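Local coordinates for protein methyltransferase (Bacteroides thetaiotaomicron, PDB 3FQ6) that is a domain of a methyltransferase probably related to the tetrapyrrole (corrin/porphyrin) methylases, whose substrate is not established here, at residues C21-L26 against Q33-A38. Sequence-based numbering, arbitrary orientation.
Sequences CFEGFL and QTRLKA. With SO4 (sulfate ion), chain C.
E23 sends CG anti to its own backbone nitrogen (chi1 -178°) and R35 folds back at chi2 and chi3, bringing carboxylate and guanidinium together from opposite directions. The result is a worked example of the side-on bidentate salt bridge: R35 NE gives its hydrogen to E23 OE1 at 2.7 Å, and R35 NH2 gives one to E23 OE2 at 2.5 Å. Both bonds are nearly straight and use the syn sides of the carboxylate, and with the two planes only 19° apart, each flat group limits the other's rotation. Nearer the helix backbone, L26 CD2 packs against R35 CB at 3.6 Å, adding an apolar contact to the ionic one. A methionine in place of R35 would probably leave the E23 carboxylate without this cationic mate and freer to turn. One residue earlier in the helix, T34 N and T34 OG1 both bond to sulfate O4, OG1 at 2.6 Å; the ion probably comes from the crystallisation liquor. The contact ties strand 20-24, at the sheet's edge within this chain, to helix 32-39 of a beta-alpha-beta unit whose second strand, 45-50, runs parallel beside the first, while F62 of helix 55-66 packs on L26.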
ATOM      1  N   CYS A  21      -8.381  -0.686  -8.530  1.00 36.53           N
ATOM      2  CA  CYS A  21      -7.862  -2.009  -8.822  1.00 37.45           C
ATOM      3  C   CYS A  21      -7.465  -2.667  -7.532  1.00 36.55           C
ATOM      4  O   CYS A  21      -6.769  -2.070  -6.726  1.00 36.99           O
ATOM      5  CB  CYS A  21      -6.621  -1.908  -9.702  1.00 38.21           C
ATOM      6  SG  CYS A  21      -7.032  -1.224 -11.288  1.00 43.77           S
ATOM      7  N   PHE A  22      -7.901  -3.899  -7.350  1.00 35.23           N
ATOM      8  CA  PHE A  22      -7.428  -4.726  -6.259  1.00 33.97           C
ATOM      9  C   PHE A  22      -6.330  -5.713  -6.745  1.00 34.34           C
ATOM     10  O   PHE A  22      -6.565  -6.649  -7.585  1.00 33.41           O
ATOM     11  CB  PHE A  22      -8.606  -5.456  -5.602  1.00 33.40           C
ATOM     12  CG  PHE A  22      -8.207  -6.382  -4.495  1.00 32.16           C
ATOM     13  CD1 PHE A  22      -8.121  -5.924  -3.202  1.00 31.67           C
ATOM     14  CD2 PHE A  22      -7.914  -7.723  -4.756  1.00 31.85           C
ATOM     15  CE1 PHE A  22      -7.729  -6.775  -2.175  1.00 33.00           C
ATOM     16  CE2 PHE A  22      -7.531  -8.596  -3.743  1.00 30.07           C
ATOM     17  CZ  PHE A  22      -7.440  -8.131  -2.448  1.00 31.33           C
ATOM     18  N   GLU A  23      -5.144  -5.508  -6.176  1.00 34.31           N
ATOM     19  CA  GLU A  23      -3.953  -6.292  -6.506  1.00 34.83           C
ATOM     20  C   GLU A  23      -3.682  -7.511  -5.596  1.00 34.27           C
ATOM     21  O   GLU A  23      -3.140  -8.500  -6.074  1.00 34.81           O
ATOM     22  CB  GLU A  23      -2.704  -5.382  -6.583  1.00 35.12           C
ATOM     23  CG  GLU A  23      -1.409  -6.128  -6.983  1.00 37.61           C
ATOM     24  CD  GLU A  23      -1.427  -6.616  -8.437  1.00 41.24           C
ATOM     25  OE1 GLU A  23      -0.864  -7.706  -8.754  1.00 39.75           O
ATOM     26  OE2 GLU A  23      -2.019  -5.882  -9.265  1.00 43.33           O
ATOM     27  N   GLY A  24      -4.046  -7.439  -4.312  1.00 33.43           N
ATOM     28  CA  GLY A  24      -3.663  -8.446  -3.300  1.00 31.95           C
ATOM     29  C   GLY A  24      -2.176  -8.393  -2.939  1.00 31.56           C
ATOM     30  O   GLY A  24      -1.564  -7.330  -2.891  1.00 30.74           O
ATOM     31  N   PHE A  25      -1.609  -9.555  -2.645  1.00 31.69           N
ATOM     32  CA  PHE A  25      -0.161  -9.698  -2.523  1.00 32.02           C
ATOM     33  C   PHE A  25       0.525  -9.683  -3.891  1.00 31.83           C
ATOM     34  O   PHE A  25       0.168 -10.435  -4.801  1.00 31.67           O
ATOM     35  CB  PHE A  25       0.216 -11.005  -1.800  1.00 32.09           C
ATOM     36  CG  PHE A  25      -0.181 -11.045  -0.339  1.00 32.48           C
ATOM     37  CD1 PHE A  25       0.636 -10.467   0.639  1.00 30.95           C
ATOM     38  CD2 PHE A  25      -1.364 -11.678   0.054  1.00 32.96           C
ATOM     39  CE1 PHE A  25       0.285 -10.516   1.984  1.00 30.07           C
ATOM     40  CE2 PHE A  25      -1.721 -11.751   1.398  1.00 31.25           C
ATOM     41  CZ  PHE A  25      -0.889 -11.162   2.365  1.00 31.34           C
ATOM     42  N   LEU A  26       1.514  -8.820  -4.032  1.00 32.12           N
ATOM     43  CA  LEU A  26       2.419  -8.950  -5.139  1.00 32.99           C
ATOM     44  C   LEU A  26       3.202 -10.271  -5.002  1.00 33.65           C
ATOM     45  O   LEU A  26       3.489 -10.739  -3.897  1.00 32.97           O
ATOM     46  CB  LEU A  26       3.330  -7.740  -5.202  1.00 32.44           C
ATOM     47  CG  LEU A  26       2.572  -6.525  -5.751  1.00 33.89           C
ATOM     48  CD1 LEU A  26       3.097  -5.223  -5.162  1.00 34.04           C
ATOM     49  CD2 LEU A  26       2.632  -6.503  -7.302  1.00 31.95           C
ATOM     50  N   GLN A  33       8.041  -7.756 -11.148  1.00 41.94           N
ATOM     51  CA  GLN A  33       8.472  -6.526 -11.786  1.00 42.24           C
ATOM     52  C   GLN A  33       7.510  -6.220 -12.920  1.00 42.07           C
ATOM     53  O   GLN A  33       7.191  -5.051 -13.159  1.00 42.36           O
ATOM     54  CB  GLN A  33       9.914  -6.680 -12.304  1.00 42.61           C
ATOM     55  CG  GLN A  33      10.494  -5.418 -12.908  1.00 44.38           C
ATOM     56  CD  GLN A  33      11.798  -5.632 -13.649  1.00 47.82           C
ATOM     57  OE1 GLN A  33      12.050  -6.694 -14.248  1.00 49.53           O
ATOM     58  NE2 GLN A  33      12.636  -4.604 -13.636  1.00 49.01           N
ATOM     59  N   THR A  34       7.064  -7.286 -13.596  1.00 41.23           N
ATOM     60  CA  THR A  34       6.011  -7.233 -14.582  1.00 40.85           C
ATOM     61  C   THR A  34       4.768  -6.532 -14.024  1.00 41.35           C
ATOM     62  O   THR A  34       4.197  -5.651 -14.688  1.00 40.99           O
ATOM     63  CB  THR A  34       5.652  -8.644 -15.023  1.00 40.65           C
ATOM     64  OG1 THR A  34       6.712  -9.148 -15.831  1.00 41.18           O
ATOM     65  CG2 THR A  34       4.363  -8.689 -15.822  1.00 40.35           C
ATOM     66  N   ARG A  35       4.346  -6.931 -12.818  1.00 41.56           N
ATOM     67  CA  ARG A  35       3.173  -6.329 -12.183  1.00 42.08           C
ATOM     68  C   ARG A  35       3.500  -4.859 -11.889  1.00 42.17           C
ATOM     69  O   ARG A  35       2.714  -3.949 -12.205  1.00 42.48           O
ATOM     70  CB  ARG A  35       2.742  -7.069 -10.894  1.00 42.18           C
ATOM     71  CG  ARG A  35       2.308  -8.556 -11.040  1.00 43.20           C
ATOM     72  CD  ARG A  35       1.000  -8.791 -11.752  1.00 44.22           C
ATOM     73  NE  ARG A  35       0.013  -7.796 -11.358  1.00 51.41           N
ATOM     74  CZ  ARG A  35      -0.614  -6.968 -12.200  1.00 53.51           C
ATOM     75  NH1 ARG A  35      -0.396  -7.045 -13.512  1.00 52.64           N
ATOM     76  NH2 ARG A  35      -1.480  -6.069 -11.736  1.00 53.00           N
ATOM     77  N   LEU A  36       4.684  -4.624 -11.331  1.00 41.36           N
ATOM     78  CA  LEU A  36       5.073  -3.268 -11.007  1.00 40.71           C
ATOM     79  C   LEU A  36       5.113  -2.376 -12.229  1.00 40.72           C
ATOM     80  O   LEU A  36       4.679  -1.229 -12.141  1.00 41.22           O
ATOM     81  CB  LEU A  36       6.413  -3.221 -10.283  1.00 40.76           C
ATOM     82  CG  LEU A  36       6.456  -3.809  -8.874  1.00 39.45           C
ATOM     83  CD1 LEU A  36       7.856  -4.219  -8.608  1.00 38.21           C
ATOM     84  CD2 LEU A  36       5.976  -2.824  -7.846  1.00 38.34           C
ATOM     85  N   LYS A  37       5.613  -2.879 -13.356  1.00 39.72           N
ATOM     86  CA  LYS A  37       5.691  -2.056 -14.558  1.00 39.77           C
ATOM     87  C   LYS A  37       4.303  -1.665 -15.067  1.00 39.88           C
ATOM     88  O   LYS A  37       4.054  -0.499 -15.384  1.00 39.95           O
ATOM     89  CB  LYS A  37       6.533  -2.715 -15.658  1.00 39.70           C
ATOM     90  CG  LYS A  37       8.027  -2.734 -15.346  1.00 39.60           C
ATOM     91  CD  LYS A  37       8.894  -2.663 -16.608  1.00 39.41           C
ATOM     92  CE  LYS A  37      10.372  -2.596 -16.222  1.00 41.20           C
ATOM     93  NZ  LYS A  37      11.369  -2.324 -17.331  1.00 42.59           N
ATOM     94  N   ALA A  38       3.398  -2.643 -15.105  1.00 40.08           N
ATOM     95  CA  ALA A  38       2.002  -2.425 -15.485  1.00 39.76           C
ATOM     96  C   ALA A  38       1.301  -1.466 -14.517  1.00 40.01           C
ATOM     97  O   ALA A  38       0.511  -0.599 -14.951  1.00 39.96           O
ATOM     98  CB  ALA A  38       1.264  -3.757 -15.552  1.00 39.04           C
TER
HETATM   99  S   SO4 C   1       9.582 -10.478 -13.812  0.60 66.31           S
HETATM  100  O1  SO4 C   1      10.252 -10.117 -15.048  0.60 63.11           O
HETATM  101  O2  SO4 C   1       9.397 -11.930 -13.759  0.60 62.99           O
HETATM  102  O3  SO4 C   1      10.331  -9.997 -12.641  0.60 61.98           O
HETATM  103  O4  SO4 C   1       8.263  -9.855 -13.852  0.60 64.47           O